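ABC transporter periplasmic peptide-binding protein (Pseudoalteromonas, PDB 4QFL) binds dipeptides of varied sequence in the periplasm, here Ala-Phe, and probably delivers them to an ABC transporter for uptake into the cell. Local coordinates at residues I65-D68 / E73-S76; W82-D87 / S173-M178; Q324-G329 / A393-S398. All coordinates share one frame; numbering follows the deposited sequence.

Interaction 1. Residues I65-D68 / E73-S76; sequences ISID and EFKS
Ser66 and Lys75 face each other as the antiparallel hydrogen-bonded pair of a short two-stranded beta hairpin, whose strands 65-67 and 74-76 run at 143° to one another. Both amides of the pair are used: Ser66 N donates to Lys75 O at 2.9 Å, and Lys75 N returns a bond to Ser66 O at 2.8 Å. Beyond the strands, Asp68 N donates to Glu73 O at 2.8 Å in an almost straight bond (177° at the hydrogen), and so continues the ladder into the loop. Weaker CA-H...O contacts supplement it, among them Phe74 CA to Ser66 O at 3.3 Å.

The apolar contacts centre on Phe74. With its CG anti to the carbonyl carbon (chi1 -68°), the ring stands beside Ile67 and points the same way; Ile67 CG1 approaches Phe74 CE1 to 3.7 Å, and Ile65 CD1 comes within 3.8 Å of Phe74 CD1. The Phe74 side chain also touches Trp82 and Leu175, outside the hairpin. Replacing this phenylalanine by an alanine is likely to leave Ile65 CD1 and Ile67 CG1 without the ring they share and to open a gap on the side of Leu175.

On the other face, the bend at chi2 lays Lys75 CD 3.9 Å from Asp68 CB. No salt bridge results, as Asp68 OD2 and Lys75 NZ remain 5.2 Å apart. Asp68 OD1 instead accepts from the backbone N atoms of Val70 and Thr71 in the turn, and Ser66 OG bonds to Glu77.

The chemistry implies a two-sided hairpin: backbone bonds fix its register, one face offers an apolar surface to the rest of the protein, and the other carries polar groups whose partners lie close along the chain.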
ATOM      1  N   ILE A  65     -15.705   7.863   1.500  1.00 18.83           N
ATOM      2  CA  ILE A  65     -15.758   7.978   0.056  1.00 17.21           C
ATOM      3  C   ILE A  65     -14.757   7.025  -0.565  1.00 19.80           C
ATOM      4  O   ILE A  65     -13.858   6.498   0.115  1.00 18.08           O
ATOM      5  CB  ILE A  65     -15.387   9.379  -0.415  1.00 14.60           C
ATOM      6  CG1 ILE A  65     -14.081   9.825   0.241  1.00 16.74           C
ATOM      7  CG2 ILE A  65     -16.486  10.345  -0.096  1.00 19.60           C
ATOM      8  CD1 ILE A  65     -13.479  11.047  -0.384  1.00 18.21           C
ATOM      9  N   SER A  66     -14.921   6.805  -1.863  1.00 17.64           N
ATOM     10  CA  SER A  66     -13.954   6.041  -2.633  1.00 18.83           C
ATOM     11  C   SER A  66     -13.607   6.802  -3.910  1.00 18.50           C
ATOM     12  O   SER A  66     -14.100   7.901  -4.140  1.00 17.42           O
ATOM     13  CB  SER A  66     -14.492   4.638  -2.957  1.00 19.62           C
ATOM     14  OG  SER A  66     -15.697   4.692  -3.715  1.00 20.04           O
ATOM     15  N   ILE A  67     -12.745   6.219  -4.733  1.00 18.89           N
ATOM     16  CA  ILE A  67     -12.381   6.820  -6.004  1.00 16.94           C
ATOM     17  C   ILE A  67     -12.764   5.876  -7.137  1.00 20.13           C
ATOM     18  O   ILE A  67     -12.344   4.719  -7.169  1.00 21.60           O
ATOM     19  CB  ILE A  67     -10.885   7.105  -6.058  1.00 18.09           C
ATOM     20  CG1 ILE A  67     -10.518   8.091  -4.949  1.00 21.67           C
ATOM     21  CG2 ILE A  67     -10.492   7.636  -7.428  1.00 19.07           C
ATOM     22  CD1 ILE A  67      -9.030   8.279  -4.734  1.00 17.73           C
ATOM     23  N   ASP A  68     -13.576   6.356  -8.071  1.00 19.24           N
ATOM     24  CA  ASP A  68     -13.959   5.506  -9.179  1.00 20.92           C
ATOM     25  C   ASP A  68     -12.706   5.120  -9.961  1.00 19.36           C
ATOM     26  O   ASP A  68     -11.884   5.981 -10.262  1.00 20.90           O
ATOM     27  CB  ASP A  68     -14.957   6.227 -10.072  1.00 21.70           C
ATOM     28  CG  ASP A  68     -15.612   5.295 -11.054  1.00 22.41           C
ATOM     29  OD1 ASP A  68     -14.999   5.006 -12.087  1.00 22.41           O
ATOM     30  OD2 ASP A  68     -16.731   4.827 -10.784  1.00 27.75           O
ATOM     31  N   GLU A  73     -13.501   9.991 -10.290  1.00 26.04           N
ATOM     32  CA  GLU A  73     -14.365  10.844  -9.480  1.00 23.79           C
ATOM     33  C   GLU A  73     -14.514  10.215  -8.106  1.00 22.76           C
ATOM     34  O   GLU A  73     -14.461   8.994  -7.971  1.00 21.63           O
ATOM     35  CB  GLU A  73     -15.747  11.001 -10.110  1.00 22.48           C
ATOM     36  CG  GLU A  73     -15.745  11.396 -11.580  1.00 30.48           C
ATOM     37  CD  GLU A  73     -15.376  12.861 -11.827  1.00 39.43           C
ATOM     38  OE1 GLU A  73     -15.578  13.338 -12.971  1.00 44.20           O
ATOM     39  OE2 GLU A  73     -14.886  13.537 -10.895  1.00 41.54           O
ATOM     40  N   PHE A  74     -14.694  11.054  -7.091  1.00 22.30           N
ATOM     41  CA  PHE A  74     -15.008  10.579  -5.752  1.00 23.93           C
ATOM     42  C   PHE A  74     -16.435  10.072  -5.677  1.00 22.39           C
ATOM     43  O   PHE A  74     -17.358  10.674  -6.221  1.00 21.56           O
ATOM     44  CB  PHE A  74     -14.812  11.681  -4.718  1.00 22.38           C
ATOM     45  CG  PHE A  74     -13.385  12.084  -4.529  1.00 19.93           C
ATOM     46  CD1 PHE A  74     -12.461  11.179  -4.044  1.00 20.00           C
ATOM     47  CD2 PHE A  74     -12.972  13.368  -4.825  1.00 19.79           C
ATOM     48  CE1 PHE A  74     -11.142  11.542  -3.861  1.00 21.73           C
ATOM     49  CE2 PHE A  74     -11.657  13.742  -4.646  1.00 24.37           C
ATOM     50  CZ  PHE A  74     -10.738  12.827  -4.159  1.00 22.13           C
ATOM     51  N   LYS A  75     -16.605   8.959  -4.976  1.00 22.09           N
ATOM     52  CA  LYS A  75     -17.893   8.301  -4.861  1.00 21.42           C
ATOM     53  C   LYS A  75     -18.318   8.173  -3.409  1.00 19.27           C
ATOM     54  O   LYS A  75     -17.527   7.811  -2.541  1.00 22.62           O
ATOM     55  CB  LYS A  75     -17.826   6.917  -5.497  1.00 20.36           C
ATOM     56  CG  LYS A  75     -17.106   6.895  -6.837  1.00 23.95           C
ATOM     57  CD  LYS A  75     -17.578   8.015  -7.777  1.00 26.81           C
ATOM     58  CE  LYS A  75     -19.006   7.819  -8.241  1.00 27.66           C
ATOM     59  NZ  LYS A  75     -19.416   8.935  -9.140  1.00 36.02           N
ATOM     60  N   SER A  76     -19.577   8.480  -3.155  1.00 19.92           N
ATOM     61  CA  SER A  76     -20.143   8.369  -1.828  1.00 20.77           C
ATOM     62  C   SER A  76     -20.069   6.946  -1.290  1.00 22.10           C
ATOM     63  O   SER A  76     -20.504   5.998  -1.943  1.00 25.35           O
ATOM     64  CB  SER A  76     -21.600   8.815  -1.858  1.00 20.17           C
ATOM     65  OG  SER A  76     -22.341   8.116  -0.879  1.00 23.17           O
TER

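Interaction 2. Residues W82-D87 / S173-M178; sequences WKISKD and SFLANM
Trp82 and Leu175 meet where the four-stranded antiparallel sheet that has 79-84 as one of its outermost strands packs against the short helix 174-178. No hydrogen bond crosses between the segments; the contact consists of apolar side chains and buries 125 Å².

Conformation decides which atoms touch. In Trp82, chi1 (45°) sets CG between the backbone N and the carbonyl carbon, and chi2 (99°) then turns the CD1 edge of the indole toward Leu175. The benzo ring, on the other edge of the indole, extends instead to the neighbouring hairpin, where Ile65, Phe74 and Ser76 touch Trp82. Leu175 comes from the opposing helix with CG anti to the carbonyl carbon, beside the backbone N. From there its extended chi2 (-170°) sends CD1 out to the strand, so that this methyl, rather than CD2, is the branch that makes the contact. The two side chains pass at a slant rather than stacking.

Two residues further along, Ile84 also directs its CB toward the helix, and its CD1 adds a looser contact with the same leucine methyl. Lys83, between them in the alternation of the strand, points away. Leu175 also touches Val91 and Phe93 of the adjacent strand 90-95, so a single leucine side chain contacts two strands of the sheet.

At the contact itself, Leu175 CD1 lies 3.7 Å from Trp82 CD1 and 4.2 Å from Ile84 CD1.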
ATOM      1  N   TRP A  82     -19.982  15.799   0.131  1.00 24.23           N
ATOM      2  CA  TRP A  82     -18.757  16.419   0.645  1.00 25.30           C
ATOM      3  C   TRP A  82     -18.535  17.780   0.004  1.00 24.33           C
ATOM      4  O   TRP A  82     -18.860  17.986  -1.166  1.00 27.45           O
ATOM      5  CB  TRP A  82     -17.535  15.522   0.415  1.00 23.51           C
ATOM      6  CG  TRP A  82     -17.464  14.921  -0.968  1.00 22.23           C
ATOM      7  CD1 TRP A  82     -16.724  15.374  -2.023  1.00 21.21           C
ATOM      8  CD2 TRP A  82     -18.158  13.759  -1.434  1.00 24.46           C
ATOM      9  NE1 TRP A  82     -16.916  14.569  -3.115  1.00 19.81           N
ATOM     10  CE2 TRP A  82     -17.793  13.568  -2.784  1.00 19.86           C
ATOM     11  CE3 TRP A  82     -19.058  12.860  -0.841  1.00 20.87           C
ATOM     12  CZ2 TRP A  82     -18.294  12.531  -3.552  1.00 18.98           C
ATOM     13  CZ3 TRP A  82     -19.561  11.827  -1.607  1.00 19.93           C
ATOM     14  CH2 TRP A  82     -19.175  11.669  -2.949  1.00 23.48           C
ATOM     15  N   LYS A  83     -17.982  18.707   0.772  1.00 25.89           N
ATOM     16  CA  LYS A  83     -17.829  20.081   0.308  1.00 27.51           C
ATOM     17  C   LYS A  83     -16.525  20.679   0.808  1.00 26.67           C
ATOM     18  O   LYS A  83     -16.215  20.595   1.991  1.00 26.03           O
ATOM     19  CB  LYS A  83     -19.007  20.932   0.803  1.00 28.07           C
ATOM     20  CG  LYS A  83     -19.243  22.227   0.026  1.00 34.62           C
ATOM     21  CD  LYS A  83     -18.404  23.403   0.521  1.00 34.70           C
ATOM     22  CE  LYS A  83     -18.638  24.639  -0.361  1.00 34.21           C
ATOM     23  NZ  LYS A  83     -17.953  25.890   0.105  1.00 37.85           N
ATOM     24  N   ILE A  84     -15.763  21.286  -0.089  1.00 25.97           N
ATOM     25  CA  ILE A  84     -14.547  21.953   0.322  1.00 24.90           C
ATOM     26  C   ILE A  84     -14.758  23.451   0.251  1.00 28.88           C
ATOM     27  O   ILE A  84     -15.239  23.970  -0.758  1.00 30.37           O
ATOM     28  CB  ILE A  84     -13.375  21.578  -0.576  1.00 27.19           C
ATOM     29  CG1 ILE A  84     -13.276  20.061  -0.705  1.00 26.04           C
ATOM     30  CG2 ILE A  84     -12.078  22.159  -0.018  1.00 26.84           C
ATOM     31  CD1 ILE A  84     -12.018  19.616  -1.380  1.00 27.38           C
ATOM     32  N   SER A  85     -14.403  24.145   1.324  1.00 27.18           N
ATOM     33  CA  SER A  85     -14.606  25.585   1.384  1.00 28.23           C
ATOM     34  C   SER A  85     -13.727  26.290   0.365  1.00 31.09           C
ATOM     35  O   SER A  85     -12.778  25.713  -0.157  1.00 29.76           O
ATOM     36  CB  SER A  85     -14.304  26.108   2.779  1.00 27.12           C
ATOM     37  OG  SER A  85     -12.963  25.818   3.133  1.00 30.42           O
ATOM     38  N   LYS A  86     -14.048  27.545   0.084  1.00 32.69           N
ATOM     39  CA  LYS A  86     -13.295  28.327  -0.889  1.00 34.30           C
ATOM     40  C   LYS A  86     -11.798  28.259  -0.634  1.00 29.64           C
ATOM     41  O   LYS A  86     -11.009  28.146  -1.571  1.00 29.54           O
ATOM     42  CB  LYS A  86     -13.755  29.788  -0.876  1.00 36.14           C
ATOM     43  CG  LYS A  86     -15.047  30.062  -1.654  1.00 42.80           C
ATOM     44  CD  LYS A  86     -16.184  29.144  -1.218  1.00 42.94           C
ATOM     45  CE  LYS A  86     -16.637  28.253  -2.373  1.00 44.80           C
ATOM     46  NZ  LYS A  86     -15.495  27.533  -3.016  1.00 42.38           N
ATOM     47  N   ASP A  87     -11.409  28.329   0.636  1.00 29.72           N
ATOM     48  CA  ASP A  87      -9.989  28.352   0.994  1.00 29.61           C
ATOM     49  C   ASP A  87      -9.338  26.972   1.193  1.00 31.46           C
ATOM     50  O   ASP A  87      -8.128  26.877   1.404  1.00 33.43           O
ATOM     51  CB  ASP A  87      -9.750  29.257   2.208  1.00 29.30           C
ATOM     52  CG  ASP A  87     -10.281  28.667   3.510  1.00 31.16           C
ATOM     53  OD1 ASP A  87     -10.951  27.612   3.483  1.00 32.44           O
ATOM     54  OD2 ASP A  87     -10.018  29.270   4.574  1.00 34.83           O
ATOM     55  N   SER A 173      -4.432  16.962  -1.813  1.00 20.31           N
ATOM     56  CA  SER A 173      -4.477  15.502  -1.817  1.00 17.91           C
ATOM     57  C   SER A 173      -5.406  14.996  -0.741  1.00 20.05           C
ATOM     58  O   SER A 173      -5.569  13.796  -0.572  1.00 21.55           O
ATOM     59  CB  SER A 173      -3.082  14.924  -1.584  1.00 19.09           C
ATOM     60  OG  SER A 173      -2.556  15.389  -0.352  1.00 20.41           O
ATOM     61  N   PHE A 174      -6.030  15.907  -0.011  1.00 18.49           N
ATOM     62  CA  PHE A 174      -6.731  15.515   1.208  1.00 19.28           C
ATOM     63  C   PHE A 174      -7.855  14.481   1.003  1.00 19.68           C
ATOM     64  O   PHE A 174      -7.845  13.409   1.608  1.00 17.71           O
ATOM     65  CB  PHE A 174      -7.250  16.746   1.943  1.00 20.33           C
ATOM     66  CG  PHE A 174      -8.030  16.416   3.161  1.00 20.01           C
ATOM     67  CD1 PHE A 174      -7.381  16.071   4.327  1.00 21.59           C
ATOM     68  CD2 PHE A 174      -9.420  16.416   3.133  1.00 21.82           C
ATOM     69  CE1 PHE A 174      -8.105  15.746   5.459  1.00 24.98           C
ATOM     70  CE2 PHE A 174     -10.143  16.090   4.248  1.00 20.91           C
ATOM     71  CZ  PHE A 174      -9.489  15.756   5.416  1.00 21.38           C
ATOM     72  N   LEU A 175      -8.828  14.792   0.155  1.00 20.76           N
ATOM     73  CA  LEU A 175      -9.881  13.816  -0.125  1.00 22.38           C
ATOM     74  C   LEU A 175      -9.310  12.486  -0.631  1.00 20.08           C
ATOM     75  O   LEU A 175      -9.806  11.423  -0.271  1.00 19.62           O
ATOM     76  CB  LEU A 175     -10.906  14.361  -1.124  1.00 21.16           C
ATOM     77  CG  LEU A 175     -11.977  15.293  -0.557  1.00 20.24           C
ATOM     78  CD1 LEU A 175     -13.035  15.531  -1.595  1.00 19.39           C
ATOM     79  CD2 LEU A 175     -12.592  14.683   0.677  1.00 23.44           C
ATOM     80  N   ALA A 176      -8.276  12.541  -1.470  1.00 22.42           N
ATOM     81  CA  ALA A 176      -7.666  11.306  -1.982  1.00 21.45           C
ATOM     82  C   ALA A 176      -7.222  10.457  -0.806  1.00 16.99           C
ATOM     83  O   ALA A 176      -7.477   9.255  -0.761  1.00 18.85           O
ATOM     84  CB  ALA A 176      -6.493  11.611  -2.908  1.00 17.58           C
ATOM     85  N   ASN A 177      -6.580  11.094   0.161  1.00 18.61           N
ATOM     86  CA  ASN A 177      -6.144  10.393   1.364  1.00 18.54           C
ATOM     87  C   ASN A 177      -7.306   9.871   2.203  1.00 17.31           C
ATOM     88  O   ASN A 177      -7.193   8.825   2.832  1.00 17.94           O
ATOM     89  CB  ASN A 177      -5.221  11.273   2.203  1.00 14.73           C
ATOM     90  CG  ASN A 177      -3.896  11.517   1.537  1.00 15.06           C
ATOM     91  OD1 ASN A 177      -3.328  10.631   0.913  1.00 17.95           O
ATOM     92  ND2 ASN A 177      -3.396  12.728   1.662  1.00 16.96           N
ATOM     93  N   MET A 178      -8.427  10.587   2.204  1.00 18.08           N
ATOM     94  CA  MET A 178      -9.624  10.120   2.907  1.00 17.14           C
ATOM     95  C   MET A 178     -10.347   8.986   2.166  1.00 17.38           C
ATOM     96  O   MET A 178     -11.254   8.351   2.714  1.00 17.33           O
ATOM     97  CB  MET A 178     -10.596  11.277   3.191  1.00 20.26           C
ATOM     98  CG  MET A 178     -10.033  12.367   4.091  1.00 21.37           C
ATOM     99  SD  MET A 178      -9.625  11.754   5.731  1.00 21.98           S
ATOM    100  CE  MET A 178     -11.256  11.287   6.307  1.00 20.73           C
TER

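Interaction 3. Residues Q324-G329 / A393-S398; sequences QAVYYG and AELMQS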
ATOM      1  N   GLN A 324      12.851  -9.684 -18.487  1.00 27.74           N
ATOM      2  CA  GLN A 324      12.489 -10.992 -19.002  1.00 25.27           C
ATOM      3  C   GLN A 324      12.544 -12.063 -17.932  1.00 22.93           C
ATOM      4  O   GLN A 324      11.575 -12.776 -17.725  1.00 24.64           O
ATOM      5  CB  GLN A 324      13.361 -11.378 -20.205  1.00 32.33           C
ATOM      6  CG  GLN A 324      12.852 -10.821 -21.539  1.00 33.48           C
ATOM      7  CD  GLN A 324      12.567  -9.320 -21.478  1.00 34.43           C
ATOM      8  OE1 GLN A 324      11.407  -8.900 -21.414  1.00 31.87           O
ATOM      9  NE2 GLN A 324      13.630  -8.505 -21.499  1.00 31.65           N
ATOM     10  N   ALA A 325      13.675 -12.182 -17.252  1.00 24.12           N
ATOM     11  CA  ALA A 325      13.835 -13.232 -16.259  1.00 22.79           C
ATOM     12  C   ALA A 325      12.864 -13.096 -15.098  1.00 20.85           C
ATOM     13  O   ALA A 325      12.366 -14.087 -14.600  1.00 19.27           O
ATOM     14  CB  ALA A 325      15.267 -13.271 -15.748  1.00 26.54           C
ATOM     15  N   VAL A 326      12.618 -11.861 -14.660  1.00 22.92           N
ATOM     16  CA  VAL A 326      11.748 -11.613 -13.514  1.00 21.34           C
ATOM     17  C   VAL A 326      10.329 -11.299 -13.939  1.00 20.10           C
ATOM     18  O   VAL A 326       9.398 -11.956 -13.497  1.00 21.89           O
ATOM     19  CB  VAL A 326      12.261 -10.463 -12.613  1.00 19.62           C
ATOM     20  CG1 VAL A 326      11.307 -10.227 -11.449  1.00 17.54           C
ATOM     21  CG2 VAL A 326      13.649 -10.787 -12.083  1.00 21.50           C
ATOM     22  N   TYR A 327      10.165 -10.292 -14.791  1.00 20.20           N
ATOM     23  CA  TYR A 327       8.829  -9.814 -15.135  1.00 20.24           C
ATOM     24  C   TYR A 327       8.196 -10.593 -16.263  1.00 23.96           C
ATOM     25  O   TYR A 327       7.046 -10.332 -16.629  1.00 23.18           O
ATOM     26  CB  TYR A 327       8.837  -8.322 -15.450  1.00 19.17           C
ATOM     27  CG  TYR A 327       9.131  -7.482 -14.232  1.00 18.43           C
ATOM     28  CD1 TYR A 327      10.434  -7.258 -13.823  1.00 18.57           C
ATOM     29  CD2 TYR A 327       8.103  -6.933 -13.478  1.00 16.36           C
ATOM     30  CE1 TYR A 327      10.712  -6.494 -12.698  1.00 17.16           C
ATOM     31  CE2 TYR A 327       8.369  -6.168 -12.360  1.00 17.16           C
ATOM     32  CZ  TYR A 327       9.678  -5.958 -11.975  1.00 16.83           C
ATOM     33  OH  TYR A 327       9.953  -5.212 -10.862  1.00 15.44           O
ATOM     34  N   TYR A 328       8.943 -11.551 -16.807  1.00 22.75           N
ATOM     35  CA  TYR A 328       8.420 -12.431 -17.847  1.00 20.91           C
ATOM     36  C   TYR A 328       7.852 -11.656 -19.031  1.00 22.71           C
ATOM     37  O   TYR A 328       6.931 -12.123 -19.698  1.00 25.93           O
ATOM     38  CB  TYR A 328       7.356 -13.370 -17.264  1.00 20.69           C
ATOM     39  CG  TYR A 328       7.921 -14.606 -16.613  1.00 23.25           C
ATOM     40  CD1 TYR A 328       8.753 -14.522 -15.502  1.00 20.21           C
ATOM     41  CD2 TYR A 328       7.627 -15.861 -17.107  1.00 24.35           C
ATOM     42  CE1 TYR A 328       9.275 -15.658 -14.914  1.00 22.99           C
ATOM     43  CE2 TYR A 328       8.147 -17.003 -16.522  1.00 26.03           C
ATOM     44  CZ  TYR A 328       8.969 -16.898 -15.428  1.00 25.34           C
ATOM     45  OH  TYR A 328       9.474 -18.046 -14.860  1.00 26.68           O
ATOM     46  N   GLY A 329       8.403 -10.475 -19.289  1.00 22.71           N
ATOM     47  CA  GLY A 329       7.939  -9.629 -20.373  1.00 21.43           C
ATOM     48  C   GLY A 329       6.619  -8.924 -20.122  1.00 21.96           C
ATOM     49  O   GLY A 329       6.148  -8.177 -20.965  1.00 24.00           O
ATOM     50  N   ALA A 393      17.263 -10.257  -7.112  1.00 17.64           N
ATOM     51  CA  ALA A 393      18.451 -10.010  -6.303  1.00 18.63           C
ATOM     52  C   ALA A 393      19.617 -10.900  -6.738  1.00 21.95           C
ATOM     53  O   ALA A 393      20.778 -10.487  -6.702  1.00 21.34           O
ATOM     54  CB  ALA A 393      18.142 -10.202  -4.813  1.00 19.77           C
ATOM     55  N   GLU A 394      19.303 -12.122  -7.156  1.00 20.86           N
ATOM     56  CA  GLU A 394      20.322 -13.021  -7.671  1.00 22.83           C
ATOM     57  C   GLU A 394      20.882 -12.532  -9.011  1.00 24.01           C
ATOM     58  O   GLU A 394      22.083 -12.629  -9.260  1.00 26.44           O
ATOM     59  CB  GLU A 394      19.779 -14.448  -7.784  1.00 24.80           C
ATOM     60  CG  GLU A 394      19.464 -15.076  -6.430  1.00 26.33           C
ATOM     61  CD  GLU A 394      18.602 -16.331  -6.533  1.00 25.83           C
ATOM     62  OE1 GLU A 394      18.151 -16.685  -7.645  1.00 24.74           O
ATOM     63  OE2 GLU A 394      18.375 -16.963  -5.486  1.00 29.48           O
ATOM     64  N   LEU A 395      20.025 -12.001  -9.871  1.00 21.75           N
ATOM     65  CA  LEU A 395      20.512 -11.455 -11.126  1.00 22.76           C
ATOM     66  C   LEU A 395      21.442 -10.273 -10.867  1.00 26.21           C
ATOM     67  O   LEU A 395      22.492 -10.140 -11.501  1.00 25.79           O
ATOM     68  CB  LEU A 395      19.354 -11.054 -12.036  1.00 21.82           C
ATOM     69  CG  LEU A 395      18.632 -12.235 -12.696  1.00 23.15           C
ATOM     70  CD1 LEU A 395      17.197 -11.880 -13.035  1.00 22.50           C
ATOM     71  CD2 LEU A 395      19.380 -12.729 -13.937  1.00 23.82           C
ATOM     72  N   MET A 396      21.062  -9.417  -9.925  1.00 23.31           N
ATOM     73  CA  MET A 396      21.872  -8.244  -9.600  1.00 27.14           C
ATOM     74  C   MET A 396      23.187  -8.637  -8.931  1.00 24.09           C
ATOM     75  O   MET A 396      24.219  -8.006  -9.151  1.00 23.46           O
ATOM     76  CB  MET A 396      21.085  -7.280  -8.716  1.00 25.85           C
ATOM     77  CG  MET A 396      19.884  -6.665  -9.404  1.00 24.23           C
ATOM     78  SD  MET A 396      18.825  -5.845  -8.206  1.00 25.86           S
ATOM     79  CE  MET A 396      18.596  -4.264  -9.009  1.00 26.39           C
ATOM     80  N   GLN A 397      23.133  -9.688  -8.123  1.00 23.81           N
ATOM     81  CA  GLN A 397      24.308 -10.270  -7.487  1.00 24.59           C
ATOM     82  C   GLN A 397      25.356 -10.649  -8.543  1.00 27.70           C
ATOM     83  O   GLN A 397      26.524 -10.281  -8.432  1.00 28.39           O
ATOM     84  CB  GLN A 397      23.880 -11.484  -6.663  1.00 24.39           C
ATOM     85  CG  GLN A 397      24.999 -12.306  -6.054  1.00 24.84           C
ATOM     86  CD  GLN A 397      24.471 -13.393  -5.125  1.00 26.89           C
ATOM     87  OE1 GLN A 397      23.844 -14.366  -5.562  1.00 28.30           O
ATOM     88  NE2 GLN A 397      24.718 -13.230  -3.832  1.00 25.76           N
ATOM     89  N   SER A 398      24.929 -11.369  -9.574  1.00 25.21           N
ATOM     90  CA  SER A 398      25.797 -11.669 -10.702  1.00 27.14           C
ATOM     91  C   SER A 398      26.311 -10.406 -11.403  1.00 29.72           C
ATOM     92  O   SER A 398      27.504 -10.288 -11.689  1.00 32.62           O
ATOM     93  CB  SER A 398      25.065 -12.555 -11.711  1.00 29.10           C
ATOM     94  OG  SER A 398      25.668 -12.462 -12.997  1.00 35.01           O
TER
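Helix 319-325 and the chain just after it pack here against the side of helix 389-401, a contact within a lobe of this periplasmic binding protein. Leu395 is the one side chain of segment 393-398 that reaches across, and it does so with a single branch. Its CD1 methyl lies 3.6 Å from Ala325 CB and 3.8 Å from Val326 CG2, so Ala325 and Val326 share one leucine methyl.

The torsions account for this meeting. Leu395 carries CG anti to the carbonyl carbon (chi1 -75°), which projects the branched end toward the other helix. Val326 has CG1 anti to its own N (chi1 179°), leaving CG2 as the methyl that faces the leucine. The side chains of Val326 and Leu395 run alongside each other from opposite sides, meeting at their methyls, whereas Ala325 contributes just its CB.

The backbones remain well separated: the nearest CA atoms, those of Ala325 and Leu395, are 8.6 Å apart. The buried area is small, 91 Å², and no hydrogen bond joins the segments. Lys391, one turn earlier on helix 389-401, extends the contact by touching both Ala325 and Val326, and Met392 also packs on Val326.

Another side of helix 389-401, with Ala393 and Met396 among others, lies on strands 373-378 and 406-410. The contact thus joins helix 319-325 to a helix that packs on a beta sheet, an alpha/beta organisation characteristic of the lobes of periplasmic binding proteins.

From the N terminus, interaction 1 comes first and closes a tight hairpin, with four residues between its segments. Interaction 2 opens soon after, on strand 79-84, and closes a long loop of 85 residues at helix 174-178. Interaction 3 closes another, of 63 residues, much later. All three run in series, with none nested or crossing. Interactions 1 and 2 adjoin, their centres 12 Å apart: Trp82 CH2 lies 3.2 Å from Ser76 N, and Leu175 CB is 3.4 Å from Phe74 CZ, uniting hairpin, four-stranded sheet and helix. Interaction 3 is beyond the chain's centre, about 24 Å from either at nearest atoms, and joins two helices there.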